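DR2417 (Deinococcus radiodurans, PDB 4XWW) binds RNA as a zinc-binding metallo-beta-lactamase-family nuclease and probably degrades it from the 5' end, with a likely role in rRNA maturation. Local coordinates at residues Ser154-Ala159 with Thr283-Pro288; Val182-Gly187 with Gln248-Gln253; Ala223-Asn228 with Val376-His381; Leu356-Leu361 with Val368-Thr373. All coordinates share one frame; numbering follows the deposited sequence.

Contact 1: Ser154-Ala159 with Thr283-Pro288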
loop_
_atom_site.group_PDB
_atom_site.type_symbol
_atom_site.label_atom_id
_atom_site.label_comp_id
_atom_site.label_asym_id
_atom_site.label_seq_id
_atom_site.Cartn_x
_atom_site.Cartn_y
_atom_site.Cartn_z
ATOM N N SER A 154 -24.109 -1.239 -0.440
ATOM C CA SER A 154 -23.531 -2.484 0.055
ATOM C C SER A 154 -23.968 -2.789 1.492
ATOM O O SER A 154 -23.435 -3.710 2.127
ATOM C CB SER A 154 -22.015 -2.391 -0.013
ATOM O OG SER A 154 -21.623 -1.117 0.474
ATOM N N ILE A 155 -24.907 -1.986 2.000
ATOM C CA ILE A 155 -25.549 -2.236 3.300
ATOM C C ILE A 155 -27.045 -1.907 3.127
ATOM O O ILE A 155 -27.387 -1.027 2.343
ATOM C CB ILE A 155 -24.901 -1.385 4.440
ATOM C CG1 ILE A 155 -25.340 -1.875 5.831
ATOM C CG2 ILE A 155 -25.239 0.110 4.281
ATOM C CD1 ILE A 155 -24.672 -1.129 6.993
ATOM N N PRO A 156 -27.942 -2.644 3.805
ATOM C CA PRO A 156 -29.378 -2.329 3.724
ATOM C C PRO A 156 -29.745 -0.987 4.375
ATOM O O PRO A 156 -28.922 -0.409 5.108
ATOM C CB PRO A 156 -30.042 -3.489 4.490
ATOM C CG PRO A 156 -29.052 -4.594 4.454
ATOM C CD PRO A 156 -27.695 -3.937 4.476
ATOM N N ASP A 157 -30.961 -0.518 4.110
ATOM C CA ASP A 157 -31.511 0.669 4.758
ATOM C C ASP A 157 -30.630 1.874 4.464
ATOM O O ASP A 157 -30.321 2.673 5.346
ATOM C CB ASP A 157 -31.660 0.448 6.262
ATOM C CG ASP A 157 -32.943 -0.301 6.628
ATOM O OD1 ASP A 157 -33.840 -0.440 5.760
ATOM O OD2 ASP A 157 -33.048 -0.743 7.793
ATOM N N ASN A 158 -30.235 1.964 3.198
ATOM C CA ASN A 158 -29.433 3.059 2.674
ATOM C C ASN A 158 -30.307 4.058 1.943
ATOM O O ASN A 158 -31.092 3.685 1.072
ATOM C CB ASN A 158 -28.375 2.515 1.722
ATOM C CG ASN A 158 -27.488 3.595 1.184
ATOM O OD1 ASN A 158 -26.599 4.069 1.880
ATOM N ND2 ASN A 158 -27.712 3.987 -0.068
ATOM N N ALA A 159 -30.191 5.332 2.300
ATOM C CA ALA A 159 -31.057 6.333 1.696
ATOM C C ALA A 159 -30.283 7.429 1.021
ATOM O O ALA A 159 -29.182 7.789 1.440
ATOM C CB ALA A 159 -31.994 6.960 2.751
ATOM N N THR A 283 -33.597 -6.495 12.365
ATOM C CA THR A 283 -34.294 -5.521 11.533
ATOM C C THR A 283 -34.816 -6.162 10.255
ATOM O O THR A 283 -35.204 -5.471 9.313
ATOM C CB THR A 283 -33.389 -4.321 11.192
ATOM O OG1 THR A 283 -32.122 -4.796 10.741
ATOM C CG2 THR A 283 -33.180 -3.453 12.438
ATOM N N GLY A 284 -34.820 -7.488 10.230
ATOM C CA GLY A 284 -35.441 -8.232 9.149
ATOM C C GLY A 284 -34.694 -8.344 7.832
ATOM O O GLY A 284 -35.254 -8.816 6.842
ATOM N N HIS A 285 -33.428 -7.930 7.805
ATOM C CA HIS A 285 -32.666 -7.967 6.561
ATOM C C HIS A 285 -31.929 -9.277 6.348
ATOM O O HIS A 285 -31.517 -9.580 5.238
ATOM C CB HIS A 285 -31.669 -6.805 6.511
ATOM C CG HIS A 285 -32.333 -5.470 6.563
ATOM N ND1 HIS A 285 -33.058 -4.960 5.512
ATOM C CD2 HIS A 285 -32.397 -4.540 7.552
ATOM C CE1 HIS A 285 -33.551 -3.777 5.844
ATOM N NE2 HIS A 285 -33.155 -3.500 7.077
ATOM N N MET A 286 -31.769 -10.043 7.418
ATOM C CA MET A 286 -31.082 -11.328 7.328
ATOM C C MET A 286 -31.959 -12.424 7.898
ATOM O O MET A 286 -32.444 -12.312 9.021
ATOM C CB MET A 286 -29.747 -11.293 8.062
ATOM C CG MET A 286 -28.867 -12.520 7.793
ATOM S SD MET A 286 -27.332 -12.498 8.740
ATOM C CE MET A 286 -26.394 -11.266 7.806
ATOM N N ASN A 287 -32.140 -13.486 7.118
ATOM C CA ASN A 287 -33.002 -14.593 7.488
ATOM C C ASN A 287 -32.349 -15.920 7.114
ATOM O O ASN A 287 -32.505 -16.407 6.001
ATOM C CB ASN A 287 -34.367 -14.448 6.810
ATOM C CG ASN A 287 -35.056 -13.142 7.161
ATOM O OD1 ASN A 287 -35.684 -13.031 8.214
ATOM N ND2 ASN A 287 -34.938 -12.143 6.285
ATOM N N PRO A 288 -31.588 -16.495 8.043
ATOM C CA PRO A 288 -30.886 -17.749 7.759
ATOM C C PRO A 288 -31.895 -18.872 7.555
ATOM O O PRO A 288 -32.759 -19.068 8.404
ATOM C CB PRO A 288 -30.035 -17.985 9.017
ATOM C CG PRO A 288 -30.013 -16.669 9.733
ATOM C CD PRO A 288 -31.285 -15.974 9.383
#
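H285 reaches across to P156 and D157 and meets both mainly with its imidazole. The apolar part is a CH-pi interaction: P156 CB lies over one face of the H285 ring, 3.6 Å from its centroid, with its nearest approach to ND1. The opposite face is met by a backbone oxygen of the same loop, T283 O, 3.4 Å above the ring plane, which leaves the imidazole sandwiched between a proline methylene and a carbonyl. The polar part lies at the ring edge, where H285 NE2 donates a weak, bent hydrogen bond of 2.9 Å (147°) to D157 OD2. The carboxylate stands almost perpendicular to the imidazole, its plane turned 86° from that of the ring. D157 OD2 also accepts from the backbone N of L110, at the start of helix 109-122, so the histidine is its second donor. The turn carrying H285, a Schellman motif with G284 as C-prime residue, ends helix 271-282; H285 CG stands anti to the carbonyl carbon (chi1 -61°), directing the ring to P156 and D157. The contact thus joins a metallo-beta-lactamase loop, close to zinc ligands H84 and H86, to a helix C-terminus of the beta-CASP region.

Contact 2: Val182-Gly187 with Gln248-Gln253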
loop_
_atom_site.group_PDB
_atom_site.type_symbol
_atom_site.label_atom_id
_atom_site.label_comp_id
_atom_site.label_asym_id
_atom_site.label_seq_id
_atom_site.Cartn_x
_atom_site.Cartn_y
_atom_site.Cartn_z
ATOM N N VAL A 182 -30.461 -7.021 -5.921
ATOM C CA VAL A 182 -29.443 -7.385 -4.933
ATOM C C VAL A 182 -29.537 -8.869 -4.584
ATOM O O VAL A 182 -28.654 -9.408 -3.924
ATOM C CB VAL A 182 -29.530 -6.533 -3.658
ATOM C CG1 VAL A 182 -29.096 -5.105 -3.966
ATOM C CG2 VAL A 182 -30.941 -6.546 -3.075
ATOM N N GLY A 183 -30.600 -9.526 -5.043
ATOM C CA GLY A 183 -30.632 -10.984 -5.058
ATOM C C GLY A 183 -31.316 -11.659 -3.883
ATOM O O GLY A 183 -31.442 -12.881 -3.843
ATOM N N THR A 184 -31.794 -10.863 -2.937
ATOM C CA THR A 184 -32.291 -11.398 -1.679
ATOM C C THR A 184 -33.797 -11.656 -1.709
ATOM O O THR A 184 -34.375 -12.044 -0.702
ATOM C CB THR A 184 -31.974 -10.458 -0.513
ATOM O OG1 THR A 184 -32.548 -9.170 -0.776
ATOM C CG2 THR A 184 -30.464 -10.330 -0.331
ATOM N N GLY A 185 -34.421 -11.424 -2.858
ATOM C CA GLY A 185 -35.831 -11.734 -3.037
ATOM C C GLY A 185 -36.757 -10.800 -2.282
ATOM O O GLY A 185 -37.920 -11.128 -2.037
ATOM N N ALA A 186 -36.251 -9.634 -1.898
ATOM C CA ALA A 186 -37.039 -8.715 -1.073
ATOM C C ALA A 186 -37.553 -7.505 -1.854
ATOM O O ALA A 186 -38.125 -6.587 -1.269
ATOM C CB ALA A 186 -36.228 -8.262 0.123
ATOM N N GLY A 187 -37.355 -7.516 -3.167
ATOM C CA GLY A 187 -37.833 -6.449 -4.024
ATOM C C GLY A 187 -37.068 -5.137 -3.900
ATOM O O GLY A 187 -37.512 -4.117 -4.401
ATOM N N GLN A 248 -21.861 -6.575 4.843
ATOM C CA GLN A 248 -22.390 -6.793 3.501
ATOM C C GLN A 248 -23.540 -7.768 3.621
ATOM O O GLN A 248 -23.431 -8.938 3.253
ATOM C CB GLN A 248 -21.334 -7.332 2.527
ATOM C CG GLN A 248 -21.223 -6.514 1.225
ATOM C CD GLN A 248 -22.509 -6.444 0.372
ATOM O OE1 GLN A 248 -23.600 -6.879 0.775
ATOM N NE2 GLN A 248 -22.371 -5.871 -0.818
ATOM N N VAL A 249 -24.649 -7.269 4.151
ATOM C CA VAL A 249 -25.781 -8.122 4.457
ATOM C C VAL A 249 -26.365 -8.799 3.228
ATOM O O VAL A 249 -26.721 -9.970 3.310
ATOM C CB VAL A 249 -26.902 -7.333 5.174
ATOM C CG1 VAL A 249 -28.029 -8.273 5.542
ATOM C CG2 VAL A 249 -26.340 -6.647 6.434
ATOM N N TYR A 250 -26.482 -8.090 2.102
ATOM C CA TYR A 250 -26.999 -8.763 0.899
ATOM C C TYR A 250 -26.121 -9.945 0.475
ATOM O O TYR A 250 -26.620 -11.044 0.224
ATOM C CB TYR A 250 -27.108 -7.809 -0.285
ATOM C CG TYR A 250 -27.983 -6.609 -0.053
ATOM C CD1 TYR A 250 -29.194 -6.709 0.641
ATOM C CD2 TYR A 250 -27.604 -5.370 -0.539
ATOM C CE1 TYR A 250 -29.999 -5.569 0.845
ATOM C CE2 TYR A 250 -28.388 -4.255 -0.353
ATOM C CZ TYR A 250 -29.575 -4.352 0.333
ATOM O OH TYR A 250 -30.313 -3.204 0.499
ATOM N N ARG A 251 -24.827 -9.679 0.342
ATOM C CA ARG A 251 -23.824 -10.707 0.022
ATOM C C ARG A 251 -23.933 -11.917 0.954
ATOM O O ARG A 251 -23.998 -13.073 0.502
ATOM C CB ARG A 251 -22.426 -10.093 0.106
ATOM C CG ARG A 251 -21.241 -11.011 -0.315
ATOM C CD ARG A 251 -21.011 -11.045 -1.832
ATOM N NE ARG A 251 -20.932 -9.716 -2.428
ATOM C CZ ARG A 251 -19.845 -8.947 -2.470
ATOM N NH1 ARG A 251 -18.672 -9.384 -1.974
ATOM N NH2 ARG A 251 -19.934 -7.745 -3.048
ATOM N N ILE A 252 -23.943 -11.654 2.255
ATOM C CA ILE A 252 -23.993 -12.738 3.224
ATOM C C ILE A 252 -25.322 -13.491 3.140
ATOM O O ILE A 252 -25.341 -14.717 3.179
ATOM C CB ILE A 252 -23.752 -12.223 4.646
ATOM C CG1 ILE A 252 -22.326 -11.663 4.734
ATOM C CG2 ILE A 252 -23.920 -13.352 5.638
ATOM C CD1 ILE A 252 -22.016 -10.881 6.010
ATOM N N GLN A 253 -26.434 -12.778 3.008
ATOM C CA GLN A 253 -27.719 -13.475 2.903
ATOM C C GLN A 253 -27.732 -14.387 1.676
ATOM O O GLN A 253 -28.158 -15.542 1.746
ATOM C CB GLN A 253 -28.891 -12.496 2.815
ATOM C CG GLN A 253 -30.235 -13.203 2.599
ATOM C CD GLN A 253 -30.704 -13.971 3.829
ATOM O OE1 GLN A 253 -30.552 -13.507 4.960
ATOM N NE2 GLN A 253 -31.313 -15.136 3.609
#
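V182 covers one face of the Y250 ring, and this is the tightly packed part of the contact. V182 CG2 sits over the ring face, 4.0 Å from the centroid and only 6° off its normal, a CH-pi contact, while CG1 of the same valine reaches the rim at Y250 CD2, 3.7 Å away. With CG1 anti to its carbonyl carbon (chi1 -70°), V182 sets CG2 over the ring centre and CG1 over the CD2-CE2 side. T184 makes a thinner contact beside it. Its methyl CG2 approaches the Y250 ring obliquely, 4.0 Å from CD1, and also meets Y250 O and the CB and CG methylenes of Q253 at about the same range. No hydrogen bond joins the two segments, and beyond T184 the glycine-rich turn G185-G187 is exposed to solvent. The polar end of Q253 is engaged by N287 N and D257. On the helix side, Q248 is the N-cap: its OE1 accepts from R251 N at 3.1 Å, the donor lying above the amide plane. V182 O adds a bond from N254 ND2, one helical turn beyond Y250. The arrangement is a loop of the metallo-beta-lactamase region packed on the first turn of a beta-CASP helix, beside the zinc ligand H153 and S154.

Contact 3: Ala223-Asn228 with Val376-His381. With nucleotides of chain C.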
loop_
_atom_site.group_PDB
_atom_site.type_symbol
_atom_site.label_atom_id
_atom_site.label_comp_id
_atom_site.label_asym_id
_atom_site.label_seq_id
_atom_site.Cartn_x
_atom_site.Cartn_y
_atom_site.Cartn_z
ATOM N N ALA A 223 -26.686 -9.946 -7.692
ATOM C CA ALA A 223 -27.284 -11.197 -8.135
ATOM C C ALA A 223 -26.279 -11.992 -8.980
ATOM O O ALA A 223 -26.234 -13.214 -8.902
ATOM C CB ALA A 223 -28.592 -10.945 -8.904
ATOM N N GLU A 224 -25.457 -11.292 -9.759
ATOM C CA GLU A 224 -24.435 -11.955 -10.556
ATOM C C GLU A 224 -23.343 -12.532 -9.663
ATOM O O GLU A 224 -22.887 -13.652 -9.872
ATOM C CB GLU A 224 -23.805 -10.994 -11.568
ATOM C CG GLU A 224 -22.841 -11.714 -12.498
ATOM C CD GLU A 224 -21.794 -10.809 -13.108
ATOM O OE1 GLU A 224 -22.057 -9.598 -13.255
ATOM O OE2 GLU A 224 -20.708 -11.322 -13.445
ATOM N N ILE A 225 -22.912 -11.755 -8.671
ATOM C CA ILE A 225 -21.907 -12.252 -7.725
ATOM C C ILE A 225 -22.435 -13.499 -7.000
ATOM O O ILE A 225 -21.698 -14.451 -6.812
ATOM C CB ILE A 225 -21.515 -11.177 -6.680
ATOM C CG1 ILE A 225 -21.035 -9.894 -7.370
ATOM C CG2 ILE A 225 -20.464 -11.732 -5.693
ATOM C CD1 ILE A 225 -19.940 -10.093 -8.425
ATOM N N ALA A 226 -23.706 -13.498 -6.599
ATOM C CA ALA A 226 -24.290 -14.673 -5.934
ATOM C C ALA A 226 -24.278 -15.900 -6.848
ATOM O O ALA A 226 -23.948 -17.014 -6.407
ATOM C CB ALA A 226 -25.725 -14.362 -5.465
ATOM N N ARG A 227 -24.635 -15.701 -8.115
ATOM C CA ARG A 227 -24.582 -16.790 -9.095
ATOM C C ARG A 227 -23.159 -17.334 -9.231
ATOM O O ARG A 227 -22.928 -18.557 -9.269
ATOM C CB ARG A 227 -25.092 -16.322 -10.462
ATOM C CG ARG A 227 -26.608 -16.200 -10.553
ATOM C CD ARG A 227 -27.049 -16.061 -12.006
ATOM N NE ARG A 227 -26.567 -14.818 -12.602
ATOM C CZ ARG A 227 -27.205 -13.658 -12.500
ATOM N NH1 ARG A 227 -28.351 -13.592 -11.831
ATOM N NH2 ARG A 227 -26.698 -12.569 -13.061
ATOM N N ASN A 228 -22.201 -16.421 -9.303
ATOM C CA ASN A 228 -20.803 -16.817 -9.430
ATOM C C ASN A 228 -20.305 -17.599 -8.209
ATOM O O ASN A 228 -19.584 -18.609 -8.350
ATOM C CB ASN A 228 -19.928 -15.583 -9.663
ATOM C CG ASN A 228 -20.173 -14.946 -11.017
ATOM O OD1 ASN A 228 -20.885 -15.502 -11.849
ATOM N ND2 ASN A 228 -19.552 -13.787 -11.259
ATOM N N VAL A 376 -16.045 -12.451 -7.707
ATOM C CA VAL A 376 -16.726 -12.794 -6.476
ATOM C C VAL A 376 -16.939 -11.560 -5.586
ATOM O O VAL A 376 -17.225 -11.678 -4.403
ATOM C CB VAL A 376 -15.972 -13.890 -5.697
ATOM C CG1 VAL A 376 -16.039 -15.205 -6.468
ATOM C CG2 VAL A 376 -14.517 -13.496 -5.448
ATOM N N HIS A 377 -16.807 -10.378 -6.175
ATOM C CA HIS A 377 -17.129 -9.142 -5.462
ATOM C C HIS A 377 -17.692 -8.089 -6.392
ATOM O O HIS A 377 -17.209 -7.932 -7.518
ATOM C CB HIS A 377 -15.880 -8.588 -4.776
ATOM C CG HIS A 377 -16.121 -7.316 -4.028
ATOM N ND1 HIS A 377 -16.870 -7.257 -2.869
ATOM C CD2 HIS A 377 -15.701 -6.054 -4.263
ATOM C CE1 HIS A 377 -16.912 -6.011 -2.435
ATOM N NE2 HIS A 377 -16.201 -5.261 -3.260
ATOM N N ALA A 378 -18.699 -7.360 -5.905
ATOM C CA ALA A 378 -19.209 -6.163 -6.561
ATOM C C ALA A 378 -19.106 -4.995 -5.610
ATOM O O ALA A 378 -19.524 -5.087 -4.462
ATOM C CB ALA A 378 -20.665 -6.359 -7.004
ATOM N N SER A 379 -18.576 -3.883 -6.099
ATOM C CA SER A 379 -18.506 -2.639 -5.334
ATOM C C SER A 379 -19.886 -2.171 -4.857
ATOM O O SER A 379 -20.898 -2.409 -5.519
ATOM C CB SER A 379 -17.856 -1.541 -6.198
ATOM O OG SER A 379 -17.870 -0.276 -5.544
ATOM N N GLY A 380 -19.908 -1.506 -3.713
ATOM C CA GLY A 380 -21.117 -0.844 -3.259
ATOM C C GLY A 380 -21.375 0.473 -3.983
ATOM O O GLY A 380 -22.391 1.120 -3.716
ATOM N N HIS A 381 -20.456 0.915 -4.845
ATOM C CA HIS A 381 -20.613 2.261 -5.413
ATOM C C HIS A 381 -20.747 2.267 -6.945
ATOM O O HIS A 381 -20.135 1.469 -7.651
ATOM C CB HIS A 381 -19.455 3.174 -4.990
ATOM C CG HIS A 381 -19.271 3.303 -3.510
ATOM N ND1 HIS A 381 -19.831 4.333 -2.783
ATOM C CD2 HIS A 381 -18.593 2.534 -2.619
ATOM C CE1 HIS A 381 -19.495 4.202 -1.511
ATOM N NE2 HIS A 381 -18.746 3.121 -1.386
ATOM P P U C 2 -16.174 -1.269 -2.671
ATOM O OP1 U C 2 -17.365 -1.633 -1.873
ATOM O OP2 U C 2 -16.339 -0.529 -3.942
ATOM O "O5'" U C 2 -15.169 -0.410 -1.782
ATOM C "C5'" U C 2 -14.820 -0.806 -0.446
ATOM C "C4'" U C 2 -14.661 0.410 0.437
ATOM O "O4'" U C 2 -13.425 1.105 0.108
ATOM C "C3'" U C 2 -15.771 1.454 0.338
ATOM O "O3'" U C 2 -16.055 1.942 1.640
ATOM C "C2'" U C 2 -15.121 2.573 -0.469
ATOM O "O2'" U C 2 -15.688 3.840 -0.212
ATOM C "C1'" U C 2 -13.683 2.489 0.031
ATOM N N1 U C 2 -12.694 3.105 -0.862
ATOM C C2 U C 2 -11.689 3.856 -0.283
ATOM O O2 U C 2 -11.593 4.018 0.920
ATOM N N3 U C 2 -10.802 4.411 -1.171
ATOM C C4 U C 2 -10.813 4.298 -2.544
ATOM O O4 U C 2 -9.938 4.860 -3.205
ATOM C C5 U C 2 -11.886 3.509 -3.066
ATOM C C6 U C 2 -12.768 2.952 -2.227
ATOM O "O3'" U C 1 -15.347 -2.610 -2.981
ATOM P P U C 3 -17.564 2.212 2.072
ATOM O OP1 U C 3 -18.442 1.802 0.953
ATOM O OP2 U C 3 -17.649 3.591 2.607
ATOM O "O5'" U C 3 -17.784 1.174 3.257
ATOM C "C5'" U C 3 -17.517 -0.223 3.058
ATOM C "C4'" U C 3 -16.796 -0.778 4.259
ATOM O "O4'" U C 3 -15.366 -0.560 4.107
ATOM C "C3'" U C 3 -17.189 -0.150 5.593
ATOM O "O3'" U C 3 -17.332 -1.162 6.576
ATOM C "C2'" U C 3 -16.011 0.764 5.915
ATOM O "O2'" U C 3 -15.810 0.963 7.300
ATOM C "C1'" U C 3 -14.851 -0.014 5.301
ATOM N N1 U C 3 -13.700 0.834 4.969
ATOM C C2 U C 3 -12.455 0.428 5.408
ATOM O O2 U C 3 -12.278 -0.601 6.037
ATOM N N3 U C 3 -11.426 1.271 5.077
ATOM C C4 U C 3 -11.507 2.453 4.372
ATOM O O4 U C 3 -10.482 3.101 4.154
ATOM C C5 U C 3 -12.829 2.806 3.958
ATOM C C6 U C 3 -13.856 2.007 4.268
#
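I225 makes the close contacts of 223-228 with 376-381, and each of its branches finds a different part of that loop. CG1 touches the methyl of A378 at 3.6 Å, CG2 lies against V376 O at 3.5 Å, and CD1 approaches H377 O. With CG1 anti to the carbonyl carbon and CG2 anti to the backbone N (chi1 -55°), the branches spread along three consecutive loop residues. No hydrogen bond crosses between the segments. On its other side the loop turns its polar groups to the RNA of chain C. H377 NE2 and U1 O3' share a hydrogen bond of 2.8 Å in the plane of the ring. The same phosphodiester receives G380 N, which donates almost straight (172°) to U2 OP1 at 3.1 Å. H381 NE2 donates to U3 OP1 at 2.7 Å, the phosphate lying at the ring edge. A second shell orients both histidines: R251 NH1 bonds H377 ND1, and D209 OD2 bonds H381 ND1. S343 OG holds V376 O, and H153, a zinc ligand, bonds G380 O through its ND1. This is the phosphate-binding loop of the RNase J active site, where H381 is the predicted proton acceptor and D209 the predicted proton donor.

Contact 4: Leu356-Leu361 with Val368-Thr373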
loop_
_atom_site.group_PDB
_atom_site.type_symbol
_atom_site.label_atom_id
_atom_site.label_comp_id
_atom_site.label_asym_id
_atom_site.label_seq_id
_atom_site.Cartn_x
_atom_site.Cartn_y
_atom_site.Cartn_z
ATOM N N LEU A 356 -0.323 -10.522 1.955
ATOM C CA LEU A 356 0.425 -11.306 2.919
ATOM C C LEU A 356 -0.395 -12.544 3.246
ATOM O O LEU A 356 0.125 -13.656 3.320
ATOM C CB LEU A 356 0.715 -10.501 4.185
ATOM C CG LEU A 356 1.273 -11.303 5.359
ATOM C CD1 LEU A 356 2.596 -11.943 4.964
ATOM C CD2 LEU A 356 1.446 -10.411 6.574
ATOM N N ILE A 357 -1.694 -12.332 3.414
ATOM C CA ILE A 357 -2.584 -13.426 3.759
ATOM C C ILE A 357 -2.732 -14.370 2.578
ATOM O O ILE A 357 -2.711 -15.591 2.763
ATOM C CB ILE A 357 -3.955 -12.905 4.218
ATOM C CG1 ILE A 357 -3.803 -12.373 5.644
ATOM C CG2 ILE A 357 -4.994 -14.024 4.171
ATOM C CD1 ILE A 357 -5.052 -11.750 6.210
ATOM N N VAL A 358 -2.835 -13.813 1.376
ATOM C CA VAL A 358 -2.986 -14.654 0.192
ATOM C C VAL A 358 -1.788 -15.590 0.040
ATOM O O VAL A 358 -1.950 -16.793 -0.179
ATOM C CB VAL A 358 -3.184 -13.801 -1.074
ATOM C CG1 VAL A 358 -2.988 -14.653 -2.347
ATOM C CG2 VAL A 358 -4.590 -13.189 -1.044
ATOM N N ASN A 359 -0.572 -15.063 0.171
ATOM C CA ASN A 359 0.594 -15.930 0.054
ATOM C C ASN A 359 0.669 -16.997 1.148
ATOM O O ASN A 359 1.100 -18.121 0.887
ATOM C CB ASN A 359 1.887 -15.098 0.029
ATOM C CG ASN A 359 2.165 -14.532 -1.344
ATOM O OD1 ASN A 359 2.181 -15.266 -2.318
ATOM N ND2 ASN A 359 2.316 -13.218 -1.440
ATOM N N ARG A 360 0.245 -16.668 2.366
ATOM C CA ARG A 360 0.236 -17.680 3.413
ATOM C C ARG A 360 -0.787 -18.771 3.109
ATOM O O ARG A 360 -0.522 -19.951 3.378
ATOM C CB ARG A 360 -0.044 -17.071 4.788
ATOM C CG ARG A 360 1.034 -16.104 5.289
ATOM C CD ARG A 360 2.286 -16.812 5.748
ATOM N NE ARG A 360 3.418 -15.889 5.826
ATOM C CZ ARG A 360 4.213 -15.594 4.800
ATOM N NH1 ARG A 360 4.002 -16.149 3.612
ATOM N NH2 ARG A 360 5.219 -14.741 4.956
ATOM N N LEU A 361 -1.952 -18.378 2.590
ATOM C CA LEU A 361 -2.950 -19.360 2.183
ATOM C C LEU A 361 -2.381 -20.298 1.116
ATOM O O LEU A 361 -2.527 -21.512 1.230
ATOM C CB LEU A 361 -4.222 -18.668 1.676
ATOM C CG LEU A 361 -4.945 -17.881 2.757
ATOM C CD1 LEU A 361 -6.068 -17.007 2.135
ATOM C CD2 LEU A 361 -5.514 -18.827 3.827
ATOM N N VAL A 368 -7.269 -20.886 -3.334
ATOM C CA VAL A 368 -7.519 -19.493 -2.987
ATOM C C VAL A 368 -8.235 -18.822 -4.141
ATOM O O VAL A 368 -7.765 -18.854 -5.284
ATOM C CB VAL A 368 -6.220 -18.713 -2.678
ATOM C CG1 VAL A 368 -6.546 -17.437 -1.898
ATOM C CG2 VAL A 368 -5.224 -19.591 -1.923
ATOM N N VAL A 369 -9.367 -18.203 -3.825
ATOM C CA VAL A 369 -10.288 -17.671 -4.818
ATOM C C VAL A 369 -10.538 -16.192 -4.547
ATOM O O VAL A 369 -11.025 -15.829 -3.471
ATOM C CB VAL A 369 -11.627 -18.458 -4.785
ATOM C CG1 VAL A 369 -12.653 -17.828 -5.702
ATOM C CG2 VAL A 369 -11.385 -19.907 -5.173
ATOM N N TYR A 370 -10.221 -15.344 -5.520
ATOM C CA TYR A 370 -10.385 -13.880 -5.351
ATOM C C TYR A 370 -10.472 -13.169 -6.687
ATOM O O TYR A 370 -10.150 -13.759 -7.732
ATOM C CB TYR A 370 -9.222 -13.292 -4.539
ATOM C CG TYR A 370 -7.874 -13.796 -5.016
ATOM C CD1 TYR A 370 -7.286 -13.292 -6.176
ATOM C CD2 TYR A 370 -7.213 -14.795 -4.327
ATOM C CE1 TYR A 370 -6.054 -13.782 -6.623
ATOM C CE2 TYR A 370 -5.988 -15.276 -4.753
ATOM C CZ TYR A 370 -5.413 -14.770 -5.899
ATOM O OH TYR A 370 -4.204 -15.287 -6.310
ATOM N N PRO A 371 -10.938 -11.905 -6.685
ATOM C CA PRO A 371 -10.959 -11.140 -7.936
ATOM C C PRO A 371 -9.545 -10.712 -8.295
ATOM O O PRO A 371 -8.747 -10.537 -7.394
ATOM C CB PRO A 371 -11.826 -9.920 -7.601
ATOM C CG PRO A 371 -12.537 -10.287 -6.335
ATOM C CD PRO A 371 -11.596 -11.157 -5.593
ATOM N N PRO A 372 -9.282 -10.472 -9.581
ATOM C CA PRO A 372 -10.225 -10.522 -10.694
ATOM C C PRO A 372 -10.350 -11.901 -11.337
ATOM O O PRO A 372 -11.208 -12.087 -12.193
ATOM C CB PRO A 372 -9.627 -9.519 -11.684
ATOM C CG PRO A 372 -8.196 -9.600 -11.425
ATOM C CD PRO A 372 -8.024 -9.809 -9.959
ATOM N N THR A 373 -9.521 -12.852 -10.914
ATOM C CA THR A 373 -9.558 -14.203 -11.452
ATOM C C THR A 373 -10.969 -14.778 -11.399
ATOM O O THR A 373 -11.461 -15.376 -12.351
ATOM C CB THR A 373 -8.609 -15.118 -10.663
ATOM O OG1 THR A 373 -7.335 -14.472 -10.519
ATOM C CG2 THR A 373 -8.439 -16.447 -11.372
#
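V358 and L361 project from helix 351-364 onto strand 367-369 and the residue after it, joining the helix to the last strand of a beta-alpha-beta unit that starts at strand 339-342, in a parallel sheet. L361 and V368 cross at about a right angle, with L361 CB 3.8 Å from V368 CG2. V368 has CG1 anti to its backbone N (chi1 -162°), which brings CG2 against L361 CB and leaves CG1 near L361 CD1, 4.1 Å away. CG1 also lies at the edge of the Y370 ring, in its plane. Y370 holds CG between its backbone N and carbonyl carbon (chi1 46°), an arrangement that points the ring out from the chain towards the helix. Its hydroxyl bonds both Y362 OH and E214 OE1 of the second subunit, so the tyrosine also takes part in the dimer interface. V358 meets the ring obliquely from the opposite direction; its CG1, anti to the backbone N (chi1 166°), is the methyl presented to Y370 CE2, 3.9 Å away.

Contacts 1, 2 and 3 cluster near the bound RNA, whereas contact 4 lies farther off, with its centre about 17 Å from that of contact 3. All four are largely buried, although 182-187 runs out to solvent and contact 4 borders the second subunit. Contacts 1 and 2 both join metallo-beta-lactamase loops to the beta-CASP region, and P156 packs on the Y250 hydroxyl between them. R251, on the helix of contact 2, also packs beside I225, which joins contacts 2 and 3. Their chemistry differs: an imidazole between proline and carboxylate in contact 1, apolar-aromatic in contact 2, an aliphatic side chain behind phosphate-binding groups in contact 3, and purely apolar across contact 4, whose P371 touches V376.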